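Local atomic coordinates of beta-ketoacyl-[acyl-carrier-protein] synthase III (Pseudomonas aeruginosa, PDB entry 2X3E), a protein that probably catalyses the first condensation of bacterial fatty acid synthesis, joining acetyl-CoA with malonyl-ACP to give 3-oxobutanoyl-ACP, and works as a homodimer. Residues D228-V233 / V306-G311; G114-L119 / G317-R322; L244-P249 / I298-G303; A5-G10 / E174-A179. The protein carries 1 engineered substitution. All blocks are in the same frame, centred on the assembly; numbering follows the deposited sequence. Where two conformers were deposited one is given.

Interaction 1: residues D228-V233 / V306-G311; sequences DSVRRV and VLTGFG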
loop_
_atom_site.group_PDB
_atom_site.type_symbol
_atom_site.label_atom_id
_atom_site.label_comp_id
_atom_site.label_asym_id
_atom_site.label_seq_id
_atom_site.Cartn_x
_atom_site.Cartn_y
_atom_site.Cartn_z
ATOM N N ASP A 228 11.791 15.975 -15.501
ATOM C CA ASP A 228 11.226 15.301 -16.680
ATOM C C ASP A 228 9.771 14.882 -16.438
ATOM O O ASP A 228 8.936 14.986 -17.339
ATOM C CB ASP A 228 12.063 14.071 -17.064
ATOM C CG ASP A 228 13.473 14.426 -17.543
ATOM O OD1 ASP A 228 13.683 15.536 -18.083
ATOM O OD2 ASP A 228 14.382 13.574 -17.397
ATOM N N SER A 229 9.470 14.419 -15.224
ATOM C CA SER A 229 8.105 14.006 -14.870
ATOM C C SER A 229 7.146 15.196 -14.927
ATOM O O SER A 229 6.036 15.088 -15.471
ATOM C CB SER A 229 8.071 13.343 -13.486
ATOM O OG SER A 229 6.749 12.933 -13.156
ATOM N N VAL A 230 7.588 16.336 -14.393
ATOM C CA VAL A 230 6.814 17.573 -14.483
ATOM C C VAL A 230 6.560 17.905 -15.952
ATOM O O VAL A 230 5.427 18.165 -16.341
ATOM C CB VAL A 230 7.520 18.765 -13.783
ATOM C CG1 VAL A 230 6.749 20.067 -14.026
ATOM C CG2 VAL A 230 7.655 18.501 -12.289
ATOM N N ARG A 231 7.611 17.873 -16.771
ATOM C CA ARG A 231 7.458 18.199 -18.192
ATOM C C ARG A 231 6.412 17.324 -18.874
ATOM O O ARG A 231 5.619 17.819 -19.669
ATOM C CB ARG A 231 8.780 18.080 -18.958
ATOM C CG ARG A 231 8.638 18.335 -20.466
ATOM C CD ARG A 231 8.083 19.730 -20.760
ATOM N NE ARG A 231 9.068 20.759 -20.441
ATOM C CZ ARG A 231 8.845 22.071 -20.435
ATOM N NH1 ARG A 231 7.644 22.563 -20.707
ATOM N NH2 ARG A 231 9.842 22.900 -20.142
ATOM N N ARG A 232 6.412 16.031 -18.569
ATOM C CA ARG A 232 5.429 15.117 -19.156
ATOM C C ARG A 232 3.994 15.489 -18.794
ATOM O O ARG A 232 3.103 15.477 -19.651
ATOM C CB ARG A 232 5.738 13.674 -18.757
ATOM C CG ARG A 232 7.023 13.176 -19.397
ATOM C CD ARG A 232 7.167 11.690 -19.318
ATOM N NE ARG A 232 7.374 11.202 -17.956
ATOM C CZ ARG A 232 8.540 11.198 -17.305
ATOM N NH1 ARG A 232 9.650 11.683 -17.863
ATOM N NH2 ARG A 232 8.595 10.708 -16.073
ATOM N N VAL A 233 3.767 15.835 -17.533
ATOM C CA VAL A 233 2.422 16.209 -17.098
ATOM C C VAL A 233 2.024 17.608 -17.648
ATOM O O VAL A 233 0.860 17.836 -17.985
ATOM C CB VAL A 233 2.277 16.057 -15.556
ATOM C CG1 VAL A 233 2.804 17.279 -14.820
ATOM C CG2 VAL A 233 0.835 15.758 -15.174
ATOM N N VAL A 306 1.600 21.850 -9.998
ATOM C CA VAL A 306 2.074 20.483 -10.155
ATOM C C VAL A 306 2.755 20.019 -8.866
ATOM O O VAL A 306 3.575 20.740 -8.278
ATOM C CB VAL A 306 3.039 20.348 -11.347
ATOM C CG1 VAL A 306 3.683 18.954 -11.389
ATOM C CG2 VAL A 306 2.291 20.629 -12.647
ATOM N N LEU A 307 2.371 18.827 -8.427
ATOM C CA LEU A 307 3.020 18.145 -7.328
ATOM C C LEU A 307 3.889 17.075 -7.963
ATOM O O LEU A 307 3.457 16.398 -8.891
ATOM C CB LEU A 307 1.992 17.494 -6.400
ATOM C CG LEU A 307 0.785 18.338 -6.000
ATOM C CD1 LEU A 307 -0.154 17.536 -5.089
ATOM C CD2 LEU A 307 1.218 19.623 -5.318
ATOM N N THR A 308 5.105 16.912 -7.468
ATOM C CA THR A 308 6.013 15.941 -8.059
ATOM C C THR A 308 6.900 15.265 -7.015
ATOM O O THR A 308 7.336 15.893 -6.046
ATOM C CB THR A 308 6.862 16.595 -9.171
ATOM O OG1 THR A 308 7.636 15.592 -9.847
ATOM C CG2 THR A 308 7.776 17.665 -8.602
ATOM N N GLY A 309 7.149 13.972 -7.221
ATOM C CA GLY A 309 7.980 13.188 -6.323
ATOM C C GLY A 309 8.938 12.259 -7.044
ATOM O O GLY A 309 8.709 11.876 -8.185
ATOM N N PHE A 310 10.029 11.922 -6.362
ATOM C CA PHE A 310 10.967 10.880 -6.793
ATOM C C PHE A 310 11.525 10.256 -5.517
ATOM O O PHE A 310 11.785 10.967 -4.554
ATOM C CB PHE A 310 12.107 11.460 -7.646
ATOM C CG PHE A 310 13.321 10.567 -7.720
ATOM C CD1 PHE A 310 13.399 9.553 -8.662
ATOM C CD2 PHE A 310 14.368 10.725 -6.825
ATOM C CE1 PHE A 310 14.509 8.715 -8.721
ATOM C CE2 PHE A 310 15.482 9.898 -6.878
ATOM C CZ PHE A 310 15.548 8.886 -7.833
ATOM N N GLY A 311 11.707 8.941 -5.498
ATOM C CA GLY A 311 12.262 8.293 -4.312
ATOM C C GLY A 311 12.573 6.822 -4.472
ATOM O O GLY A 311 12.687 6.311 -5.591
#
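V230 on the helix and T308 on the strand mark the nearest approach of the two backbones, with 6.7 Å between their CA atoms, while the short axes come within 8.8 Å and run at 143° to each other. This is helix-on-sheet packing in a thiolase-type fold. Helix 215-237 covers one face of the four-stranded sheet that holds strand 304-311. V306 and T308 point toward the helix, and L307 between them points away. All the touching residues are buried, and most of the contact is apolar. V230 CG2 does most of the touching. The V230 and T308 side chains cross at about a right angle, with V230 CG2 3.7 Å from T308 CB. The same methyl, V230 CG2, also lies 4.1 Å from V306 CG1. V233 and V306 meet tip to tip instead. V233 CG1 is turned in between its own N and carbonyl carbon (chi1 83°) and reaches into the fork of V306, 3.9 Å from V306 CG1 and 4.0 Å from V306 CG2. S229 adds a lighter touch at the polar side. Its OG bonds to D181 and to S318, and T308 OG1 also bonds to S318. The hydroxyls of helix and strand are therefore linked through the next strand, 315-322, and this buried polar group is satisfied. D181 also forms a salt bridge with R232. The side chain of T308 is about 7 Å from that of H250, a predicted active-site residue. No hydrogen bond crosses the contact directly; S229 CB stands 4.3 Å from T308 OG1.

Interaction 2: residues G114-L119 / G317-R322; sequences GFVYGL and GSVALR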
loop_
_atom_site.group_PDB
_atom_site.type_symbol
_atom_site.label_atom_id
_atom_site.label_comp_id
_atom_site.label_asym_id
_atom_site.label_seq_id
_atom_site.Cartn_x
_atom_site.Cartn_y
_atom_site.Cartn_z
ATOM N N GLY A 114 5.216 8.497 -2.331
ATOM C CA GLY A 114 3.991 7.969 -1.739
ATOM C C GLY A 114 2.771 8.869 -1.838
ATOM O O GLY A 114 1.669 8.383 -2.056
ATOM N N PHE A 115 2.951 10.172 -1.674
ATOM C CA PHE A 115 1.810 11.092 -1.726
ATOM C C PHE A 115 1.236 11.214 -3.150
ATOM O O PHE A 115 0.005 11.250 -3.330
ATOM C CB PHE A 115 2.183 12.459 -1.163
ATOM C CG PHE A 115 0.999 13.358 -0.935
ATOM C CD1 PHE A 115 0.154 13.144 0.141
ATOM C CD2 PHE A 115 0.727 14.410 -1.804
ATOM C CE1 PHE A 115 -0.946 13.961 0.352
ATOM C CE2 PHE A 115 -0.366 15.232 -1.600
ATOM C CZ PHE A 115 -1.204 15.010 -0.516
ATOM N N VAL A 116 2.118 11.239 -4.154
ATOM C CA VAL A 116 1.679 11.279 -5.556
ATOM C C VAL A 116 0.957 9.984 -5.968
ATOM O O VAL A 116 -0.131 10.039 -6.563
ATOM C CB VAL A 116 2.844 11.595 -6.520
ATOM C CG1 VAL A 116 2.356 11.646 -7.965
ATOM C CG2 VAL A 116 3.491 12.933 -6.155
ATOM N N TYR A 117 1.559 8.835 -5.651
ATOM C CA TYR A 117 0.926 7.527 -5.873
ATOM C C TYR A 117 -0.364 7.415 -5.083
ATOM O O TYR A 117 -1.347 6.861 -5.569
ATOM C CB TYR A 117 1.861 6.374 -5.473
ATOM C CG TYR A 117 2.699 5.831 -6.613
ATOM C CD1 TYR A 117 3.907 6.425 -6.977
ATOM C CD2 TYR A 117 2.280 4.716 -7.324
ATOM C CE1 TYR A 117 4.665 5.915 -8.028
ATOM C CE2 TYR A 117 3.023 4.206 -8.369
ATOM C CZ TYR A 117 4.213 4.801 -8.718
ATOM O OH TYR A 117 4.940 4.260 -9.754
ATOM N N GLY A 118 -0.336 7.918 -3.852
ATOM C CA GLY A 118 -1.525 7.986 -3.004
ATOM C C GLY A 118 -2.670 8.739 -3.647
ATOM O O GLY A 118 -3.812 8.291 -3.588
ATOM N N LEU A 119 -2.376 9.881 -4.267
ATOM C CA LEU A 119 -3.404 10.668 -4.967
ATOM C C LEU A 119 -3.979 9.917 -6.169
ATOM O O LEU A 119 -5.188 9.957 -6.421
ATOM C CB LEU A 119 -2.838 12.014 -5.416
ATOM C CG LEU A 119 -2.593 13.045 -4.318
ATOM C CD1 LEU A 119 -1.732 14.185 -4.851
ATOM C CD2 LEU A 119 -3.934 13.572 -3.777
ATOM N N GLY A 317 6.751 10.404 -9.951
ATOM C CA GLY A 317 5.480 10.781 -10.551
ATOM C C GLY A 317 5.114 12.222 -10.299
ATOM O O GLY A 317 5.697 12.880 -9.432
ATOM N N SER A 318 4.157 12.715 -11.075
ATOM C CA SER A 318 3.637 14.057 -10.882
ATOM C C SER A 318 2.134 14.084 -11.141
ATOM O O SER A 318 1.588 13.194 -11.797
ATOM C CB SER A 318 4.333 15.049 -11.817
ATOM O OG SER A 318 5.740 14.947 -11.717
ATOM N N VAL A 319 1.489 15.115 -10.603
ATOM C CA VAL A 319 0.053 15.350 -10.769
ATOM C C VAL A 319 -0.174 16.836 -11.002
ATOM O O VAL A 319 0.420 17.659 -10.303
ATOM C CB VAL A 319 -0.734 14.969 -9.504
ATOM C CG1 VAL A 319 -2.236 14.958 -9.794
ATOM C CG2 VAL A 319 -0.277 13.624 -8.965
ATOM N N ALA A 320 -1.021 17.177 -11.970
ATOM C CA ALA A 320 -1.397 18.567 -12.227
ATOM C C ALA A 320 -2.792 18.819 -11.674
ATOM O O ALA A 320 -3.662 17.962 -11.779
ATOM C CB ALA A 320 -1.379 18.858 -13.721
ATOM N N LEU A 321 -2.991 19.998 -11.094
ATOM C CA LEU A 321 -4.310 20.452 -10.663
ATOM C C LEU A 321 -4.314 21.974 -10.585
ATOM O O LEU A 321 -3.256 22.596 -10.538
ATOM C CB LEU A 321 -4.674 19.856 -9.296
ATOM C CG LEU A 321 -3.914 20.356 -8.055
ATOM C CD1 LEU A 321 -4.641 19.933 -6.769
ATOM C CD2 LEU A 321 -2.458 19.860 -8.040
ATOM N N ARG A 322 -5.498 22.573 -10.591
ATOM C CA ARG A 322 -5.624 23.981 -10.228
ATOM C C ARG A 322 -5.969 24.027 -8.750
ATOM O O ARG A 322 -6.818 23.268 -8.288
ATOM C CB ARG A 322 -6.681 24.685 -11.075
ATOM C CG ARG A 322 -6.266 24.840 -12.544
ATOM C CD ARG A 322 -7.295 25.615 -13.352
ATOM N NE ARG A 322 -8.622 25.007 -13.243
ATOM C CZ ARG A 322 -9.729 25.625 -12.818
ATOM N NH1 ARG A 322 -9.725 26.916 -12.470
ATOM N NH2 ARG A 322 -10.868 24.945 -12.761
#
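V116 and V319 carry this contact, their side chains sliding past each other in opposite directions. V116 CG1 is anti to its own N (chi1 -179°), and this turns it onto strand 315-322. There V116 CG1 lies 3.7 Å from both G317 C and S318 N, so one methyl covers a peptide bond. V116 CG2 is 4.0 Å from G317 O. In V319 it is CG2, anti to the carbonyl carbon, that faces the helix. V116 CG1 and V319 CG2 are 3.4 Å apart, which is tight for two carbons. V319 was modelled in two conformers, so this closeness is doubtful. L119, one turn further along the helix, meets V319 more loosely, with its CD1 4.4 Å from V319 CG2. Helix 114-127 packs on the face of the sheet opposite to helix 215-237, as expected for the central helices of the layered thiolase fold. L182 and I286 close around V116. Y117 OH bonds to G183 O and to A105 N of the second subunit, so this helix also reaches the dimer interface. Across the two segments no hydrogen bond forms: the contact is made by van der Waals packing of methyls on methyl and peptide surfaces.

Interaction 3: residues L244-P249 / I298-G303; sequences LHHLVP and ILRDGG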
loop_
_atom_site.group_PDB
_atom_site.type_symbol
_atom_site.label_atom_id
_atom_site.label_comp_id
_atom_site.label_asym_id
_atom_site.label_seq_id
_atom_site.Cartn_x
_atom_site.Cartn_y
_atom_site.Cartn_z
ATOM N N LEU A 244 2.850 27.601 -15.063
ATOM C CA LEU A 244 2.825 27.075 -13.698
ATOM C C LEU A 244 2.939 28.199 -12.675
ATOM O O LEU A 244 3.873 29.000 -12.734
ATOM C CB LEU A 244 3.993 26.110 -13.455
ATOM C CG LEU A 244 3.806 24.607 -13.430
ATOM C CD1 LEU A 244 5.117 23.984 -12.954
ATOM C CD2 LEU A 244 2.641 24.187 -12.536
ATOM N N HIS A 245 1.995 28.256 -11.742
ATOM C CA HIS A 245 2.079 29.185 -10.620
ATOM C C HIS A 245 2.835 28.551 -9.457
ATOM O O HIS A 245 3.594 29.231 -8.766
ATOM C CB HIS A 245 0.684 29.604 -10.139
ATOM C CG HIS A 245 -0.042 30.506 -11.088
ATOM N ND1 HIS A 245 -0.898 30.033 -12.059
ATOM C CD2 HIS A 245 -0.052 31.855 -11.202
ATOM C CE1 HIS A 245 -1.397 31.049 -12.738
ATOM N NE2 HIS A 245 -0.901 32.168 -12.237
ATOM N N HIS A 246 2.601 27.257 -9.241
ATOM C CA HIS A 246 3.121 26.547 -8.070
ATOM C C HIS A 246 3.675 25.173 -8.418
ATOM O O HIS A 246 2.969 24.322 -8.959
ATOM C CB HIS A 246 2.025 26.373 -7.017
ATOM C CG HIS A 246 1.267 27.627 -6.726
ATOM N ND1 HIS A 246 1.852 28.727 -6.141
ATOM C CD2 HIS A 246 -0.031 27.952 -6.931
ATOM C CE1 HIS A 246 0.952 29.684 -6.014
ATOM N NE2 HIS A 246 -0.201 29.238 -6.482
ATOM N N LEU A 247 4.945 24.966 -8.099
ATOM C CA LEU A 247 5.567 23.657 -8.174
ATOM C C LEU A 247 5.856 23.201 -6.747
ATOM O O LEU A 247 6.568 23.890 -6.004
ATOM C CB LEU A 247 6.866 23.722 -8.969
ATOM C CG LEU A 247 7.583 22.382 -9.187
ATOM C CD1 LEU A 247 6.685 21.377 -9.893
ATOM C CD2 LEU A 247 8.876 22.617 -9.974
ATOM N N VAL A 248 5.290 22.063 -6.367
ATOM C CA VAL A 248 5.454 21.517 -5.021
ATOM C C VAL A 248 6.126 20.148 -5.117
ATOM O O VAL A 248 5.462 19.121 -5.249
ATOM C CB VAL A 248 4.116 21.383 -4.275
ATOM C CG1 VAL A 248 4.379 21.102 -2.804
ATOM C CG2 VAL A 248 3.290 22.642 -4.429
ATOM N N PRO A 249 7.461 20.134 -5.091
ATOM C CA PRO A 249 8.196 18.884 -5.172
ATOM C C PRO A 249 8.379 18.203 -3.815
ATOM O O PRO A 249 8.292 18.843 -2.759
ATOM C CB PRO A 249 9.551 19.329 -5.716
ATOM C CG PRO A 249 9.702 20.692 -5.236
ATOM C CD PRO A 249 8.351 21.300 -5.217
ATOM N N ILE A 298 0.815 31.926 0.074
ATOM C CA ILE A 298 1.528 31.810 -1.197
ATOM C C ILE A 298 0.622 31.231 -2.289
ATOM O O ILE A 298 0.729 31.607 -3.456
ATOM C CB ILE A 298 2.786 30.914 -1.038
ATOM C CG1 ILE A 298 3.919 31.702 -0.382
ATOM C CG2 ILE A 298 3.240 30.338 -2.385
ATOM C CD1 ILE A 298 5.076 30.838 0.065
ATOM N N LEU A 299 -0.282 30.337 -1.897
ATOM C CA LEU A 299 -1.067 29.568 -2.857
ATOM C C LEU A 299 -2.252 30.366 -3.384
ATOM O O LEU A 299 -3.069 30.861 -2.611
ATOM C CB LEU A 299 -1.562 28.272 -2.222
ATOM C CG LEU A 299 -0.483 27.370 -1.627
ATOM C CD1 LEU A 299 -1.100 26.110 -1.052
ATOM C CD2 LEU A 299 0.576 27.036 -2.675
ATOM N N ARG A 300 -2.338 30.467 -4.707
ATOM C CA ARG A 300 -3.366 31.250 -5.382
ATOM C C ARG A 300 -4.609 30.419 -5.640
ATOM O O ARG A 300 -4.506 29.295 -6.120
ATOM C CB ARG A 300 -2.866 31.718 -6.748
ATOM C CG ARG A 300 -1.816 32.797 -6.738
ATOM C CD ARG A 300 -1.320 33.045 -8.164
ATOM N NE ARG A 300 -2.422 33.214 -9.120
ATOM C CZ ARG A 300 -2.873 34.381 -9.584
ATOM N NH1 ARG A 300 -2.330 35.540 -9.205
ATOM N NH2 ARG A 300 -3.885 34.391 -10.447
ATOM N N ASP A 301 -5.779 30.994 -5.370
ATOM C CA ASP A 301 -7.048 30.386 -5.766
ATOM C C ASP A 301 -7.026 30.135 -7.275
ATOM O O ASP A 301 -6.874 31.073 -8.056
ATOM C CB ASP A 301 -8.230 31.319 -5.447
ATOM C CG ASP A 301 -8.330 31.689 -3.971
ATOM O OD1 ASP A 301 -7.882 30.908 -3.111
ATOM O OD2 ASP A 301 -8.881 32.773 -3.674
ATOM N N GLY A 302 -7.157 28.875 -7.685
ATOM C CA GLY A 302 -7.189 28.524 -9.108
ATOM C C GLY A 302 -5.837 28.532 -9.812
ATOM O O GLY A 302 -5.770 28.370 -11.034
ATOM N N GLY A 303 -4.757 28.707 -9.054
ATOM C CA GLY A 303 -3.415 28.720 -9.625
ATOM C C GLY A 303 -3.030 27.366 -10.199
ATOM O O GLY A 303 -3.351 26.319 -9.628
#
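The H246 ring lies against the 298-303 loop, with L299 CD2 over the centre of one face. This is a CH-pi contact, 4.1 Å from L299 CD2 to the centroid of the H246 ring. H245 CB lies over the opposite face, toward the rim, and R300 CB sits at the edge in the ring plane. H246 NE2 accepts a nearly straight bond (172°) from R300 N at 3.0 Å. The donor is tilted 34° out of the ring plane. As NE2 is the acceptor, H246 is probably neutral with its proton on ND1. H246 CE1 also lies 3.2 Å from I298 O. The H245 ring runs almost parallel to the R300 guanidinium, the planes 9° apart. H245 NE2 lies over one guanidinium face, and H245 CD2 is 3.4 Å from R300 NE. The R300 chain bends at chi3 to bring this about. H245 ND1 bonds to N304 N and lies 3.7 Å from G303 CA. Residues R300 to G303 form a type II turn, closed by G303 N to R300 O at 3.0 Å. The loop leaves helix 285-295 and leads into strand 304-311. Strand 246-249 pairs with that strand at the edge of its sheet, beside helices 254-264 and 215-237.

Interaction 4: residues A5-G10 / E174-A179; sequences AAVVCG and EGALLA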
loop_
_atom_site.group_PDB
_atom_site.type_symbol
_atom_site.label_atom_id
_atom_site.label_comp_id
_atom_site.label_asym_id
_atom_site.label_seq_id
_atom_site.Cartn_x
_atom_site.Cartn_y
_atom_site.Cartn_z
ATOM N N ALA A 5 -14.554 13.258 -11.406
ATOM C CA ALA A 5 -13.201 13.606 -10.993
ATOM C C ALA A 5 -13.048 13.468 -9.483
ATOM O O ALA A 5 -14.032 13.368 -8.746
ATOM C CB ALA A 5 -12.874 15.030 -11.421
ATOM N N ALA A 6 -11.795 13.464 -9.041
ATOM C CA ALA A 6 -11.460 13.551 -7.629
ATOM C C ALA A 6 -10.964 14.959 -7.360
ATOM O O ALA A 6 -10.016 15.404 -8.001
ATOM C CB ALA A 6 -10.383 12.544 -7.282
ATOM N N VAL A 7 -11.597 15.642 -6.406
ATOM C CA VAL A 7 -11.333 17.049 -6.127
ATOM C C VAL A 7 -10.767 17.265 -4.723
ATOM O O VAL A 7 -11.350 16.828 -3.733
ATOM C CB VAL A 7 -12.628 17.875 -6.275
ATOM C CG1 VAL A 7 -12.398 19.308 -5.832
ATOM C CG2 VAL A 7 -13.133 17.821 -7.713
ATOM N N VAL A 8 -9.635 17.957 -4.638
ATOM C CA VAL A 8 -9.069 18.341 -3.340
ATOM C C VAL A 8 -9.998 19.363 -2.681
ATOM O O VAL A 8 -10.369 20.356 -3.303
ATOM C CB VAL A 8 -7.650 18.952 -3.486
ATOM C CG1 VAL A 8 -7.133 19.451 -2.139
ATOM C CG2 VAL A 8 -6.682 17.930 -4.077
ATOM N N CYS A 9 -10.372 19.117 -1.427
ATOM C CA CYS A 9 -11.270 20.023 -0.705
ATOM C C CYS A 9 -10.892 20.268 0.761
ATOM O O CYS A 9 -11.607 20.968 1.461
ATOM C CB CYS A 9 -12.721 19.529 -0.810
ATOM S SG CYS A 9 -13.044 17.900 -0.116
ATOM N N GLY A 10 -9.751 19.738 1.206
ATOM C CA GLY A 10 -9.298 19.922 2.586
ATOM C C GLY A 10 -7.821 19.623 2.739
ATOM O O GLY A 10 -7.278 18.779 2.027
ATOM N N GLU A 174 -12.052 23.691 -9.683
ATOM C CA GLU A 174 -10.750 23.897 -9.063
ATOM C C GLU A 174 -10.511 22.744 -8.106
ATOM O O GLU A 174 -11.419 22.357 -7.367
ATOM C CB GLU A 174 -10.710 25.203 -8.271
ATOM C CG GLU A 174 -10.717 26.451 -9.120
ATOM C CD GLU A 174 -10.782 27.724 -8.290
ATOM O OE1 GLU A 174 -11.010 27.645 -7.061
ATOM O OE2 GLU A 174 -10.609 28.810 -8.870
ATOM N N GLY A 175 -9.304 22.190 -8.135
ATOM C CA GLY A 175 -8.914 21.129 -7.205
ATOM C C GLY A 175 -9.024 19.731 -7.773
ATOM O O GLY A 175 -8.542 18.777 -7.166
ATOM N N ALA A 176 -9.671 19.600 -8.928
ATOM C CA ALA A 176 -9.742 18.319 -9.617
ATOM C C ALA A 176 -8.352 17.900 -10.078
ATOM O O ALA A 176 -7.590 18.707 -10.614
ATOM C CB ALA A 176 -10.691 18.393 -10.801
ATOM N N LEU A 177 -8.026 16.634 -9.863
ATOM C CA LEU A 177 -6.744 16.095 -10.299
ATOM C C LEU A 177 -6.828 15.904 -11.811
ATOM O O LEU A 177 -7.650 15.130 -12.288
ATOM C CB LEU A 177 -6.449 14.772 -9.589
ATOM C CG LEU A 177 -6.505 14.781 -8.062
ATOM C CD1 LEU A 177 -6.174 13.393 -7.530
ATOM C CD2 LEU A 177 -5.582 15.830 -7.462
ATOM N N LEU A 178 -5.979 16.613 -12.557
ATOM C CA LEU A 178 -6.132 16.752 -14.016
ATOM C C LEU A 178 -5.386 15.735 -14.889
ATOM O O LEU A 178 -5.894 15.309 -15.941
ATOM C CB LEU A 178 -5.706 18.159 -14.445
ATOM C CG LEU A 178 -6.575 19.298 -13.914
ATOM C CD1 LEU A 178 -5.999 20.633 -14.360
ATOM C CD2 LEU A 178 -8.020 19.133 -14.380
ATOM N N ALA A 179 -4.171 15.395 -14.489
ATOM C CA ALA A 179 -3.327 14.485 -15.250
ATOM C C ALA A 179 -2.276 13.913 -14.321
ATOM O O ALA A 179 -1.845 14.596 -13.402
ATOM C CB ALA A 179 -2.662 15.218 -16.399
HETATM O O HOH W 1 -9.637 13.371 -11.076
#
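A single beta bridge between V7 and A176 joins strand 5-14, outermost in the five-stranded sheet, to the lead-in of strand 177-184, outermost in the four-stranded sheet. It ties together the two sheets of the thiolase-type core. The CA atoms of V7 and A176 are 4.0 Å apart, a non-hydrogen-bonded pair. L177 N donates to A6 O at 3.0 Å, approaching almost in line with the carbonyl. V8 N donates to G175 O at 2.9 Å, but from well above the carbonyl plane (52°). A176 CA and V7 CA add CA-H...O contacts to A6 O and G175 O. One water adds an indirect link between the backbones, accepting from A6 N at 3.0 Å and donating to L177 O at 2.9 Å. A176 CB rests against A5 CB and, at 4.0 Å, V7 CG2. V8 and L177 cross at about a right angle, V8 CG2 being 4.1 Å from L177 CD2. G175, with a positive phi (98°), brings its backbone close against V7 and V8. E174 turns its end away to a salt bridge with K325. Backbone bonds, one of them water-mediated, give the join its register, and alanine, valine and leucine side chains pack around them.

From the N terminus, strand 5-14 waits for residues 174-179, where interaction 4 closes the first long loop at the edges of the two sheets. Helix 114-127 lies inside that loop but finds its partner only at 317-322, so interactions 4 and 2 cross. Interaction 1 is nested within interaction 2, and interaction 3 within interaction 1. Interaction 4 closes before either opens. All four reach the four-stranded sheet. Strand 315-322 joins the first, second and fourth: its S318 serves both interactions 1 and 2, and A320 pairs with L178 and A179. V306 pairs with H246 and V248, linking interactions 1 and 3.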